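Local coordinates for protein probable dipeptidase (Pseudomonas aeruginosa, PDB 3B40) that probably acts as a metal-dependent dipeptidase of the membrane dipeptidase family (peptidase family M19), hydrolysing dipeptides, at residues Ile97-Leu102 with Ile133-Leu138; Tyr141-Gly144 with Gln149-Lys152; Phe161-Ser164 with Asp170-Asp173; Glu200-Asn203 with Ile208-Val211. The protein carries 11 engineered substitutions. All blocks are in the same frame, centred on the assembly; numbering follows the deposited sequence.

Four contacts follow one another along the chain, and none nests inside or crosses another, so the series is a worked example of how an alpha/beta barrel is assembled from local closures. Contact 1 brings helix 87-108 against strand 131-138 and closes a loop of 30 residues that holds strand 113-115 and helix 119-127. Contact 2 closes the short link from that strand's following loop into helix 148-155. In contact 3, strand 160-162 meets the loop that leaves it, and contact 4 turns helix 193-205 back onto strand 208-210. Strands 131-138, 160-162 and 208-210 are successive parallel neighbours in the sheet, which joins contacts 1, 3 and 4, while contact 2 packs beside them.

Contact 1. Residues Ile97-Leu102 with Ile133-Leu138; sequences IRYKIL and IVMSML
Helix segment 97-102, carrying Y99 and L102, runs almost exactly antiparallel to strand segment 133-138, which carries I133 and M135; the axes of the two short segments lie 10.7 Å apart at 178°. L102 puts its CD2 methyl 3.9 Å from I133 CD1, while its other methyl, CD1, is 4.2 Å from M135 CE. M135 is the residue that bridges both helix positions. Its chain is extended through the first two torsions and then bends at chi3 (-65°), which turns the terminal methyl toward L102 while it stays beside the Y99 ring. There CE lies 3.8 Å from Y99 CE1. The sulfur makes a Met-aromatic contact at the edge of the same ring, with SD 5.0 Å from the ring centroid. Elsewhere the ring of Y99 has a cation-pi partner in R156, and L102 and I133 both pack on L65 of strand 62-68. The chemistry is thus that of a buried helix-on-sheet interface: methyl groups, a polarisable sulfur and an aromatic edge cohere by dispersion, and the fit of shapes, not directional polar bonding, holds the two segments together.

Contact 2. Residues Tyr141-Gly144 with Gln149-Lys152; sequences YPLG and QLDK
L143, which meets Q149 and L150, is brought to the helix by the 3-10 turn of residues 141-143. Early in the turn, Y141 and P142 direct their side chains to helix 87-108, and it is the third residue, L143, that meets segment 149-152 of helix 148-155. With CG beside the backbone N (chi1 -47°), the branch of L143 points its methyls at the two helix residues: CD1 comes within 3.8 Å of L150 CD2, the side chains crossing at about a right angle, whereas CD2 lies 4.1 Å from Q149 CB. The carbonyl of L143 adds a looser contact, its O standing 4.0 Å from Q149 CG. Q149 is bent at chi2 (-61°) and passes L143 in the opposite direction; its amide end is held elsewhere, NE2 donating a hydrogen bond to D146 just before the helix. The contact thus lies between helix 87-108, which receives the start of the turn, and helix 193-205, against which L150 packs through A198, L202 and L205; F161 of strand 160-162 touches both leucines, and W171 NE1 makes a weak hydrogen bond to G144 O.

Contact 3. Residues Phe161-Ser164 with Asp170-Asp173; sequences FGFS and DWAD. Engineered in segment 161-164: S164 (natural residue Asn). Engineered in segment 170-173: A172 (natural residue Ser).
This is a buried aromatic cluster, in which F161 of strand 160-162 and F163 from the chain that follows it receive W171 from the loop beyond. The indole meets both phenylalanines through neighbouring atoms of its six-membered ring. Its CZ3 lies 4.0 Å from F161 CZ, while its CE3 lies 3.9 Å from F163 CE1. The F161 and W171 rings are oblique to each other, their planes at 57° and centroids 6.0 Å apart. The two phenylalanines also meet: F161 CE1 sits 3.9 Å above the plane of the F163 ring, over its centre. F161 has its CG anti to the backbone N (chi1 177°), whereas F163 has its CG beside its own backbone N (chi1 -76°), and with these torsions the two rings lie against each other. Next along the loop, A172, an engineered residue, places its CB 3.7 Å from F163 CB. S164, also engineered, is joined to the loop by a water 2.8 Å from both S164 OG and A172 O, probably donating to the latter. The loop itself is shaped by N169, whose side chain bonds to backbone atoms of F163, W171 and A172, and D173 bonds to L188 N and G190 N. Around the cluster lie helix 193-205, with A198 touching both F163 and W171, and helix 148-155, whose L150 packs on F161 and W171.

Contact 4. Residues Glu200-Asn203 with Ile208-Val211; sequences ERLN and IIDV
L202 and I209 form the nearest backbone pair of helix segment 200-203 and strand segment 208-211, their CA atoms 7.0 Å apart where the chain has just turned from one element into the other. I209 carries the strand's side of the contact. Its CG1 lies beside the backbone N, anti to the carbonyl carbon (chi1 -60°), and the outer part of the side chain then runs on toward the helix. L202 meets it with its CB and with one terminal methyl: CG1 of I209 is 3.8 Å from L202 CB and 3.9 Å from L202 CD1. Farther out, I209 CD1 rests 3.7 Å from N203 ND2, a plain van der Waals touch. The buried amide of N203 is satisfied by other residues, OD1 bonding to R227 N and ND2 to S226 OG, while I209 CD1 packs on its nitrogen from a slant above the amide plane. Beyond the pair, L202 also rests on F161, whose backbone is hydrogen-bonded to I208 and D210, and I209 continues onto V222 of helix 216-225. Strand 160-162, helix 193-205 and strand 208-210 together make a beta-alpha-beta crossover between parallel neighbours, the repeating element of the TIM-barrel fold to which this family belongs.

Contact 1. Residues Ile97-Leu102 with Ile133-Leu138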
ATOM      1  N   ILE A  97       0.924  19.019   1.300  1.00 17.70           N
ATOM      2  CA  ILE A  97       0.058  18.900   2.459  1.00 17.81           C
ATOM      3  C   ILE A  97       0.480  17.721   3.321  1.00 18.00           C
ATOM      4  O   ILE A  97       0.651  17.870   4.538  1.00 17.51           O
ATOM      5  CB  ILE A  97      -1.442  18.823   2.046  1.00 18.34           C
ATOM      6  CG1 ILE A  97      -1.870  20.192   1.466  1.00 18.53           C
ATOM      7  CG2 ILE A  97      -2.338  18.409   3.257  1.00 18.12           C
ATOM      8  CD1 ILE A  97      -3.241  20.235   0.923  1.00 22.02           C
ATOM      9  N   ARG A  98       0.679  16.560   2.694  1.00 18.24           N
ATOM     10  CA  ARG A  98       1.046  15.344   3.443  1.00 18.30           C
ATOM     11  C   ARG A  98       2.403  15.478   4.139  1.00 19.23           C
ATOM     12  O   ARG A  98       2.564  15.066   5.304  1.00 18.49           O
ATOM     13  CB  ARG A  98       0.912  14.101   2.562  1.00 18.12           C
ATOM     14  CG  ARG A  98      -0.561  13.721   2.390  1.00 16.60           C
ATOM     15  CD  ARG A  98      -0.786  12.609   1.403  1.00 15.96           C
ATOM     16  NE  ARG A  98      -2.112  12.037   1.589  1.00 14.98           N
ATOM     17  CZ  ARG A  98      -3.083  12.076   0.677  1.00 19.37           C
ATOM     18  NH1 ARG A  98      -4.261  11.540   0.959  1.00 16.49           N
ATOM     19  NH2 ARG A  98      -2.878  12.662  -0.511  1.00 17.55           N
ATOM     20  N   TYR A  99       3.348  16.129   3.460  1.00 19.49           N
ATOM     21  CA  TYR A  99       4.647  16.456   4.064  1.00 20.13           C
ATOM     22  C   TYR A  99       4.524  17.364   5.292  1.00 19.92           C
ATOM     23  O   TYR A  99       5.198  17.162   6.299  1.00 20.35           O
ATOM     24  CB  TYR A  99       5.572  17.120   3.024  1.00 21.53           C
ATOM     25  CG  TYR A  99       6.962  17.376   3.561  1.00 22.41           C
ATOM     26  CD1 TYR A  99       7.889  16.339   3.651  1.00 23.50           C
ATOM     27  CD2 TYR A  99       7.349  18.645   3.984  1.00 23.32           C
ATOM     28  CE1 TYR A  99       9.173  16.563   4.140  1.00 24.73           C
ATOM     29  CE2 TYR A  99       8.643  18.875   4.495  1.00 24.45           C
ATOM     30  CZ  TYR A  99       9.531  17.825   4.567  1.00 23.95           C
ATOM     31  OH  TYR A  99      10.797  18.023   5.053  1.00 27.36           O
ATOM     32  N   LYS A 100       3.679  18.382   5.204  1.00 19.96           N
ATOM     33  CA  LYS A 100       3.494  19.291   6.333  1.00 20.50           C
ATOM     34  C   LYS A 100       2.822  18.590   7.515  1.00 19.35           C
ATOM     35  O   LYS A 100       3.138  18.879   8.669  1.00 18.41           O
ATOM     36  CB  LYS A 100       2.683  20.514   5.924  1.00 21.16           C
ATOM     37  CG  LYS A 100       3.516  21.633   5.300  1.00 25.25           C
ATOM     38  CD  LYS A 100       2.594  22.726   4.743  1.00 30.40           C
ATOM     39  CE  LYS A 100       1.803  23.456   5.860  1.00 33.10           C
ATOM     40  NZ  LYS A 100       2.349  24.806   6.198  1.00 35.61           N
ATOM     41  N   ILE A 101       1.901  17.670   7.227  1.00 18.30           N
ATOM     42  CA  ILE A 101       1.273  16.853   8.287  1.00 18.66           C
ATOM     43  C   ILE A 101       2.308  16.036   9.091  1.00 18.93           C
ATOM     44  O   ILE A 101       2.305  16.030  10.351  1.00 19.69           O
ATOM     45  CB  ILE A 101       0.159  15.927   7.714  1.00 18.69           C
ATOM     46  CG1 ILE A 101      -1.039  16.761   7.235  1.00 18.65           C
ATOM     47  CG2 ILE A 101      -0.301  14.845   8.773  1.00 18.32           C
ATOM     48  CD1 ILE A 101      -2.162  15.913   6.559  1.00 18.42           C
ATOM     49  N   LEU A 102       3.199  15.370   8.365  1.00 18.64           N
ATOM     50  CA  LEU A 102       4.187  14.455   8.945  1.00 19.18           C
ATOM     51  C   LEU A 102       5.244  15.171   9.760  1.00 19.23           C
ATOM     52  O   LEU A 102       5.521  14.801  10.895  1.00 20.34           O
ATOM     53  CB  LEU A 102       4.849  13.592   7.856  1.00 18.24           C
ATOM     54  CG  LEU A 102       3.922  12.605   7.117  1.00 20.28           C
ATOM     55  CD1 LEU A 102       4.658  11.900   5.994  1.00 19.19           C
ATOM     56  CD2 LEU A 102       3.372  11.572   8.121  1.00 17.41           C
ATOM     57  N   ILE A 133       7.631   6.998  12.168  1.00 17.43           N
ATOM     58  CA  ILE A 133       7.151   7.210  10.802  1.00 17.24           C
ATOM     59  C   ILE A 133       8.260   6.909   9.817  1.00 17.18           C
ATOM     60  O   ILE A 133       9.381   7.417   9.962  1.00 17.09           O
ATOM     61  CB  ILE A 133       6.692   8.661  10.600  1.00 17.81           C
ATOM     62  CG1 ILE A 133       5.408   8.929  11.394  1.00 18.16           C
ATOM     63  CG2 ILE A 133       6.508   8.993   9.088  1.00 17.53           C
ATOM     64  CD1 ILE A 133       5.044  10.413  11.472  1.00 17.86           C
ATOM     65  N   VAL A 134       7.955   6.083   8.819  1.00 16.36           N
ATOM     66  CA  VAL A 134       8.827   5.931   7.673  1.00 17.43           C
ATOM     67  C   VAL A 134       8.150   6.722   6.547  1.00 16.83           C
ATOM     68  O   VAL A 134       6.994   6.457   6.205  1.00 17.12           O
ATOM     69  CB  VAL A 134       9.032   4.445   7.286  1.00 17.53           C
ATOM     70  CG1 VAL A 134       9.750   4.339   5.927  1.00 19.24           C
ATOM     71  CG2 VAL A 134       9.815   3.719   8.389  1.00 17.40           C
ATOM     72  N   MET A 135       8.836   7.753   6.057  1.00 16.77           N
ATOM     73  CA  MET A 135       8.247   8.659   5.086  1.00 14.69           C
ATOM     74  C   MET A 135       8.404   7.969   3.758  1.00 15.64           C
ATOM     75  O   MET A 135       9.522   7.722   3.319  1.00 14.65           O
ATOM     76  CB  MET A 135       8.997   9.986   5.008  1.00 14.68           C
ATOM     77  CG  MET A 135       8.348  10.996   4.032  1.00 14.48           C
ATOM     78  SD  MET A 135       9.084  12.693   4.036  1.00 10.06           S
ATOM     79  CE  MET A 135       8.645  13.187   5.714  1.00 17.73           C
ATOM     80  N   SER A 136       7.281   7.646   3.127  1.00 15.75           N
ATOM     81  CA  SER A 136       7.345   6.992   1.813  1.00 16.33           C
ATOM     82  C   SER A 136       6.729   7.954   0.807  1.00 15.91           C
ATOM     83  O   SER A 136       6.337   9.058   1.178  1.00 16.21           O
ATOM     84  CB  SER A 136       6.636   5.638   1.837  1.00 15.76           C
ATOM     85  OG  SER A 136       5.309   5.762   2.345  1.00 16.85           O
ATOM     86  N   MET A 137       6.691   7.552  -0.457  1.00 16.44           N
ATOM     87  CA  MET A 137       6.120   8.351  -1.528  1.00 16.19           C
ATOM     88  C   MET A 137       5.531   7.317  -2.466  1.00 17.33           C
ATOM     89  O   MET A 137       6.171   6.293  -2.731  1.00 18.23           O
ATOM     90  CB  MET A 137       7.233   9.179  -2.219  1.00 15.94           C
ATOM     91  CG  MET A 137       6.772  10.100  -3.340  1.00 15.83           C
ATOM     92  SD  MET A 137       7.794  11.568  -3.675  1.00 15.21           S
ATOM     93  CE  MET A 137       9.138  10.828  -4.514  1.00 15.25           C
ATOM     94  N   LEU A 138       4.308   7.542  -2.937  1.00 17.58           N
ATOM     95  CA  LEU A 138       3.706   6.623  -3.882  1.00 18.84           C
ATOM     96  C   LEU A 138       3.124   7.451  -5.004  1.00 19.00           C
ATOM     97  O   LEU A 138       2.423   8.430  -4.743  1.00 20.15           O
ATOM     98  CB  LEU A 138       2.641   5.727  -3.203  1.00 18.31           C
ATOM     99  CG  LEU A 138       1.926   4.627  -4.005  1.00 18.13           C
ATOM    100  CD1 LEU A 138       2.871   3.491  -4.364  1.00 13.09           C
ATOM    101  CD2 LEU A 138       0.757   4.056  -3.187  1.00 18.24           C
TER

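Contact 2. Residues Tyr141-Gly144 with Gln149-Lys152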
ATOM      1  N   TYR A 141       3.202  10.352 -10.826  1.00 19.00           N
ATOM      2  CA  TYR A 141       2.368  11.372 -11.479  1.00 20.64           C
ATOM      3  C   TYR A 141       2.673  12.837 -11.064  1.00 21.38           C
ATOM      4  O   TYR A 141       2.902  13.680 -11.928  1.00 22.37           O
ATOM      5  CB  TYR A 141       0.880  11.030 -11.337  1.00 20.59           C
ATOM      6  CG  TYR A 141      -0.041  12.108 -11.881  1.00 22.24           C
ATOM      7  CD1 TYR A 141      -0.313  12.190 -13.260  1.00 21.98           C
ATOM      8  CD2 TYR A 141      -0.645  13.049 -11.023  1.00 19.44           C
ATOM      9  CE1 TYR A 141      -1.154  13.178 -13.774  1.00 21.08           C
ATOM     10  CE2 TYR A 141      -1.488  14.054 -11.543  1.00 20.88           C
ATOM     11  CZ  TYR A 141      -1.734  14.100 -12.909  1.00 20.23           C
ATOM     12  OH  TYR A 141      -2.562  15.071 -13.421  1.00 22.66           O
ATOM     13  N   PRO A 142       2.709  13.157  -9.751  1.00 22.30           N
ATOM     14  CA  PRO A 142       2.996  14.563  -9.415  1.00 22.43           C
ATOM     15  C   PRO A 142       4.365  15.104  -9.866  1.00 23.29           C
ATOM     16  O   PRO A 142       4.553  16.331  -9.914  1.00 23.00           O
ATOM     17  CB  PRO A 142       2.949  14.572  -7.895  1.00 23.68           C
ATOM     18  CG  PRO A 142       2.178  13.344  -7.503  1.00 22.55           C
ATOM     19  CD  PRO A 142       2.475  12.336  -8.546  1.00 22.56           C
ATOM     20  N   LEU A 143       5.309  14.220 -10.202  1.00 23.21           N
ATOM     21  CA  LEU A 143       6.693  14.646 -10.415  1.00 24.38           C
ATOM     22  C   LEU A 143       7.002  15.131 -11.840  1.00 25.77           C
ATOM     23  O   LEU A 143       8.075  15.691 -12.063  1.00 26.19           O
ATOM     24  CB  LEU A 143       7.696  13.548 -10.017  1.00 23.96           C
ATOM     25  CG  LEU A 143       7.605  12.776  -8.692  1.00 23.25           C
ATOM     26  CD1 LEU A 143       8.813  11.835  -8.560  1.00 21.49           C
ATOM     27  CD2 LEU A 143       7.525  13.753  -7.523  1.00 21.32           C
ATOM     28  N   GLY A 144       6.108  14.900 -12.800  1.00 26.22           N
ATOM     29  CA  GLY A 144       6.369  15.346 -14.180  1.00 27.49           C
ATOM     30  C   GLY A 144       7.581  14.625 -14.754  1.00 28.20           C
ATOM     31  O   GLY A 144       7.790  13.450 -14.446  1.00 28.65           O
ATOM     32  N   GLN A 149      13.574  15.515  -8.916  1.00 20.64           N
ATOM     33  CA  GLN A 149      12.565  15.516  -7.820  1.00 20.12           C
ATOM     34  C   GLN A 149      12.795  14.349  -6.846  1.00 19.67           C
ATOM     35  O   GLN A 149      12.398  14.421  -5.676  1.00 20.53           O
ATOM     36  CB  GLN A 149      11.106  15.496  -8.347  1.00 20.45           C
ATOM     37  CG  GLN A 149      10.669  16.728  -9.135  1.00 22.57           C
ATOM     38  CD  GLN A 149      10.717  18.029  -8.320  1.00 26.78           C
ATOM     39  OE1 GLN A 149      10.139  18.115  -7.250  1.00 30.53           O
ATOM     40  NE2 GLN A 149      11.426  19.026  -8.822  1.00 31.44           N
ATOM     41  N   LEU A 150      13.428  13.278  -7.318  1.00 18.67           N
ATOM     42  CA  LEU A 150      13.783  12.156  -6.452  1.00 18.15           C
ATOM     43  C   LEU A 150      14.832  12.585  -5.414  1.00 18.96           C
ATOM     44  O   LEU A 150      14.667  12.334  -4.226  1.00 17.76           O
ATOM     45  CB  LEU A 150      14.264  10.951  -7.274  1.00 18.09           C
ATOM     46  CG  LEU A 150      13.235  10.318  -8.220  1.00 17.44           C
ATOM     47  CD1 LEU A 150      13.828   9.127  -9.002  1.00 14.52           C
ATOM     48  CD2 LEU A 150      11.944   9.908  -7.446  1.00 17.19           C
ATOM     49  N   ASP A 151      15.871  13.289  -5.881  1.00 19.69           N
ATOM     50  CA  ASP A 151      16.936  13.802  -5.026  1.00 19.99           C
ATOM     51  C   ASP A 151      16.396  14.766  -3.972  1.00 20.48           C
ATOM     52  O   ASP A 151      16.754  14.688  -2.797  1.00 20.45           O
ATOM     53  CB  ASP A 151      18.014  14.499  -5.880  1.00 20.26           C
ATOM     54  CG  ASP A 151      18.593  13.584  -6.952  1.00 21.81           C
ATOM     55  OD1 ASP A 151      19.759  13.156  -6.791  1.00 26.17           O
ATOM     56  OD2 ASP A 151      17.887  13.274  -7.943  1.00 20.44           O
ATOM     57  N   LYS A 152      15.516  15.661  -4.406  1.00 20.70           N
ATOM     58  CA  LYS A 152      14.916  16.652  -3.532  1.00 20.84           C
ATOM     59  C   LYS A 152      14.007  16.015  -2.452  1.00 19.52           C
ATOM     60  O   LYS A 152      14.089  16.383  -1.278  1.00 19.28           O
ATOM     61  CB  LYS A 152      14.153  17.684  -4.366  1.00 21.01           C
ATOM     62  CG  LYS A 152      15.053  18.535  -5.302  1.00 22.59           C
ATOM     63  CD  LYS A 152      14.205  19.484  -6.192  1.00 22.07           C
ATOM     64  CE  LYS A 152      15.050  20.468  -6.995  1.00 24.69           C
ATOM     65  NZ  LYS A 152      15.943  19.800  -8.003  1.00 24.10           N
TER

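Contact 3. Residues Phe161-Ser164 with Asp170-Asp173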
ATOM      1  N   PHE A 161       9.963   4.663  -2.440  1.00 12.85           N
ATOM      2  CA  PHE A 161       9.237   5.260  -3.567  1.00 14.15           C
ATOM      3  C   PHE A 161       8.569   4.163  -4.409  1.00 13.94           C
ATOM      4  O   PHE A 161       9.224   3.189  -4.861  1.00 13.77           O
ATOM      5  CB  PHE A 161      10.207   6.091  -4.450  1.00 14.91           C
ATOM      6  CG  PHE A 161       9.559   6.693  -5.684  1.00 15.24           C
ATOM      7  CD1 PHE A 161       9.734   6.117  -6.939  1.00 14.90           C
ATOM      8  CD2 PHE A 161       8.769   7.821  -5.580  1.00 15.54           C
ATOM      9  CE1 PHE A 161       9.124   6.675  -8.091  1.00 16.80           C
ATOM     10  CE2 PHE A 161       8.161   8.376  -6.723  1.00 18.17           C
ATOM     11  CZ  PHE A 161       8.327   7.807  -7.958  1.00 16.34           C
ATOM     12  N   GLY A 162       7.266   4.294  -4.568  1.00 14.33           N
ATOM     13  CA  GLY A 162       6.518   3.444  -5.498  1.00 14.90           C
ATOM     14  C   GLY A 162       6.150   4.266  -6.702  1.00 14.62           C
ATOM     15  O   GLY A 162       5.630   5.362  -6.574  1.00 16.26           O
ATOM     16  N   PHE A 163       6.470   3.769  -7.882  1.00 15.18           N
ATOM     17  CA  PHE A 163       6.159   4.478  -9.118  1.00 14.88           C
ATOM     18  C   PHE A 163       4.689   4.668  -9.372  1.00 15.41           C
ATOM     19  O   PHE A 163       4.287   5.624 -10.060  1.00 15.24           O
ATOM     20  CB  PHE A 163       6.672   3.653 -10.290  1.00 15.45           C
ATOM     21  CG  PHE A 163       8.161   3.723 -10.483  1.00 15.81           C
ATOM     22  CD1 PHE A 163       8.675   4.435 -11.541  1.00 14.94           C
ATOM     23  CD2 PHE A 163       9.042   3.023  -9.634  1.00 16.58           C
ATOM     24  CE1 PHE A 163      10.062   4.496 -11.758  1.00 17.45           C
ATOM     25  CE2 PHE A 163      10.413   3.097  -9.830  1.00 19.17           C
ATOM     26  CZ  PHE A 163      10.925   3.816 -10.911  1.00 17.11           C
ATOM     27  N   SER A 164       3.875   3.727  -8.897  1.00 15.36           N
ATOM     28  CA  SER A 164       2.503   3.663  -9.385  1.00 15.19           C
ATOM     29  C   SER A 164       1.455   3.785  -8.338  1.00 15.49           C
ATOM     30  O   SER A 164       1.690   3.494  -7.179  1.00 17.06           O
ATOM     31  CB  SER A 164       2.249   2.360 -10.148  1.00 14.60           C
ATOM     32  OG  SER A 164       3.113   2.233 -11.256  1.00 15.23           O
ATOM     33  N   ASP A 170       3.641   8.794 -16.625  1.00 15.61           N
ATOM     34  CA  ASP A 170       4.706   8.913 -17.643  1.00 16.57           C
ATOM     35  C   ASP A 170       6.007   8.178 -17.328  1.00 15.91           C
ATOM     36  O   ASP A 170       6.885   8.101 -18.167  1.00 16.29           O
ATOM     37  CB  ASP A 170       5.010  10.380 -17.950  1.00 16.68           C
ATOM     38  CG  ASP A 170       3.817  11.090 -18.577  1.00 17.10           C
ATOM     39  OD1 ASP A 170       2.988  10.440 -19.246  1.00 20.69           O
ATOM     40  OD2 ASP A 170       3.699  12.290 -18.389  1.00 19.76           O
ATOM     41  N   TRP A 171       6.117   7.646 -16.122  1.00 15.68           N
ATOM     42  CA  TRP A 171       7.283   6.848 -15.684  1.00 15.50           C
ATOM     43  C   TRP A 171       7.043   5.332 -15.741  1.00 14.38           C
ATOM     44  O   TRP A 171       7.956   4.559 -16.021  1.00 13.93           O
ATOM     45  CB  TRP A 171       7.630   7.234 -14.242  1.00 16.34           C
ATOM     46  CG  TRP A 171       8.265   8.591 -14.085  1.00 19.16           C
ATOM     47  CD1 TRP A 171       8.156   9.662 -14.942  1.00 23.47           C
ATOM     48  CD2 TRP A 171       9.149   9.017 -13.028  1.00 18.22           C
ATOM     49  NE1 TRP A 171       8.888  10.737 -14.455  1.00 25.35           N
ATOM     50  CE2 TRP A 171       9.498  10.368 -13.282  1.00 22.74           C
ATOM     51  CE3 TRP A 171       9.648   8.400 -11.879  1.00 18.62           C
ATOM     52  CZ2 TRP A 171      10.344  11.106 -12.431  1.00 21.11           C
ATOM     53  CZ3 TRP A 171      10.483   9.132 -11.031  1.00 20.20           C
ATOM     54  CH2 TRP A 171      10.823  10.468 -11.314  1.00 20.54           C
ATOM     55  N   ALA A 172       5.818   4.913 -15.434  1.00 13.46           N
ATOM     56  CA  ALA A 172       5.506   3.492 -15.315  1.00 12.83           C
ATOM     57  C   ALA A 172       4.039   3.246 -15.640  1.00 12.42           C
ATOM     58  O   ALA A 172       3.175   4.055 -15.254  1.00 11.99           O
ATOM     59  CB  ALA A 172       5.783   3.042 -13.878  1.00 12.48           C
ATOM     60  N   ASP A 173       3.757   2.120 -16.296  1.00 12.58           N
ATOM     61  CA  ASP A 173       2.368   1.628 -16.470  1.00 12.49           C
ATOM     62  C   ASP A 173       1.807   1.076 -15.152  1.00 12.45           C
ATOM     63  O   ASP A 173       2.523   0.445 -14.374  1.00 11.95           O
ATOM     64  CB  ASP A 173       2.267   0.508 -17.512  1.00 11.59           C
ATOM     65  CG  ASP A 173       2.712   0.935 -18.923  1.00 15.97           C
ATOM     66  OD1 ASP A 173       2.634   2.137 -19.279  1.00 12.23           O
ATOM     67  OD2 ASP A 173       3.148   0.039 -19.687  1.00 17.57           O
TER
HETATM   68  O   HOH W   1       1.553   3.700 -13.042  1.00 12.21           O

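Contact 4. Residues Glu200-Asn203 with Ile208-Val211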
ATOM      1  N   GLU A 200      17.806   3.625 -11.602  1.00 12.00           N
ATOM      2  CA  GLU A 200      19.205   3.950 -11.311  1.00 12.44           C
ATOM      3  C   GLU A 200      19.316   5.073 -10.253  1.00 12.81           C
ATOM      4  O   GLU A 200      20.105   4.972  -9.293  1.00 13.34           O
ATOM      5  CB  GLU A 200      19.961   4.315 -12.608  1.00 11.87           C
ATOM      6  CG  GLU A 200      21.490   4.614 -12.408  1.00 13.84           C
ATOM      7  CD  GLU A 200      22.316   3.433 -11.904  1.00 14.50           C
ATOM      8  OE1 GLU A 200      23.406   3.666 -11.328  1.00 16.91           O
ATOM      9  OE2 GLU A 200      21.921   2.265 -12.101  1.00 15.77           O
ATOM     10  N   ARG A 201      18.537   6.144 -10.415  1.00 12.50           N
ATOM     11  CA  ARG A 201      18.593   7.269  -9.469  1.00 12.36           C
ATOM     12  C   ARG A 201      18.198   6.859  -8.062  1.00 13.02           C
ATOM     13  O   ARG A 201      18.848   7.261  -7.109  1.00 12.64           O
ATOM     14  CB  ARG A 201      17.760   8.473  -9.948  1.00 12.39           C
ATOM     15  CG  ARG A 201      17.839   9.735  -9.057  1.00 13.02           C
ATOM     16  CD  ARG A 201      19.248  10.309  -8.923  1.00 14.65           C
ATOM     17  NE  ARG A 201      19.855  10.563 -10.218  1.00 15.21           N
ATOM     18  CZ  ARG A 201      19.617  11.634 -10.967  1.00 16.56           C
ATOM     19  NH1 ARG A 201      18.767  12.585 -10.545  1.00 12.98           N
ATOM     20  NH2 ARG A 201      20.228  11.737 -12.156  1.00 18.37           N
ATOM     21  N   LEU A 202      17.163   6.026  -7.945  1.00 12.99           N
ATOM     22  CA  LEU A 202      16.705   5.526  -6.630  1.00 14.41           C
ATOM     23  C   LEU A 202      17.749   4.620  -5.975  1.00 14.38           C
ATOM     24  O   LEU A 202      17.984   4.679  -4.744  1.00 14.32           O
ATOM     25  CB  LEU A 202      15.369   4.766  -6.798  1.00 13.23           C
ATOM     26  CG  LEU A 202      14.215   5.741  -7.120  1.00 16.27           C
ATOM     27  CD1 LEU A 202      12.961   5.034  -7.576  1.00 16.67           C
ATOM     28  CD2 LEU A 202      13.894   6.701  -5.959  1.00 15.26           C
ATOM     29  N   ASN A 203      18.359   3.756  -6.790  1.00 14.44           N
ATOM     30  CA  ASN A 203      19.448   2.914  -6.283  1.00 14.25           C
ATOM     31  C   ASN A 203      20.560   3.800  -5.700  1.00 14.04           C
ATOM     32  O   ASN A 203      21.043   3.530  -4.577  1.00 14.38           O
ATOM     33  CB  ASN A 203      20.049   2.033  -7.392  1.00 14.47           C
ATOM     34  CG  ASN A 203      19.234   0.779  -7.709  1.00 13.23           C
ATOM     35  OD1 ASN A 203      19.564   0.092  -8.672  1.00 11.94           O
ATOM     36  ND2 ASN A 203      18.174   0.479  -6.935  1.00 13.47           N
ATOM     37  N   ILE A 208      14.262   2.821  -1.168  1.00 12.05           N
ATOM     38  CA  ILE A 208      13.674   1.525  -1.462  1.00 11.48           C
ATOM     39  C   ILE A 208      12.712   1.704  -2.632  1.00 11.89           C
ATOM     40  O   ILE A 208      11.832   2.576  -2.581  1.00 12.02           O
ATOM     41  CB  ILE A 208      12.871   0.938  -0.258  1.00 10.94           C
ATOM     42  CG1 ILE A 208      13.748   0.758   0.993  1.00 11.61           C
ATOM     43  CG2 ILE A 208      12.249  -0.426  -0.642  1.00  9.21           C
ATOM     44  CD1 ILE A 208      12.942   0.700   2.306  1.00 10.17           C
ATOM     45  N   ILE A 209      12.883   0.901  -3.675  1.00 11.20           N
ATOM     46  CA  ILE A 209      11.882   0.851  -4.756  1.00 10.58           C
ATOM     47  C   ILE A 209      10.700  -0.050  -4.401  1.00 11.11           C
ATOM     48  O   ILE A 209      10.887  -1.227  -4.044  1.00 11.56           O
ATOM     49  CB  ILE A 209      12.491   0.400  -6.112  1.00 10.61           C
ATOM     50  CG1 ILE A 209      13.605   1.365  -6.558  1.00 10.09           C
ATOM     51  CG2 ILE A 209      11.334   0.276  -7.192  1.00  8.62           C
ATOM     52  CD1 ILE A 209      14.568   0.782  -7.596  1.00 10.91           C
ATOM     53  N   ASP A 210       9.493   0.507  -4.516  1.00 11.64           N
ATOM     54  CA  ASP A 210       8.230  -0.175  -4.173  1.00 12.55           C
ATOM     55  C   ASP A 210       7.460  -0.521  -5.459  1.00 13.35           C
ATOM     56  O   ASP A 210       7.148   0.370  -6.254  1.00 13.59           O
ATOM     57  CB  ASP A 210       7.409   0.737  -3.255  1.00 13.10           C
ATOM     58  CG  ASP A 210       6.045   0.159  -2.875  1.00 15.54           C
ATOM     59  OD1 ASP A 210       5.750  -1.031  -3.151  1.00  9.34           O
ATOM     60  OD2 ASP A 210       5.259   0.937  -2.287  1.00 14.84           O
ATOM     61  N   VAL A 211       7.201  -1.815  -5.676  1.00 12.23           N
ATOM     62  CA  VAL A 211       6.561  -2.250  -6.887  1.00 13.20           C
ATOM     63  C   VAL A 211       5.049  -2.503  -6.767  1.00 12.79           C
ATOM     64  O   VAL A 211       4.424  -2.828  -7.761  1.00 12.67           O
ATOM     65  CB  VAL A 211       7.271  -3.498  -7.522  1.00 12.45           C
ATOM     66  CG1 VAL A 211       8.759  -3.189  -7.758  1.00 11.68           C
ATOM     67  CG2 VAL A 211       7.091  -4.712  -6.631  1.00 14.09           C
TER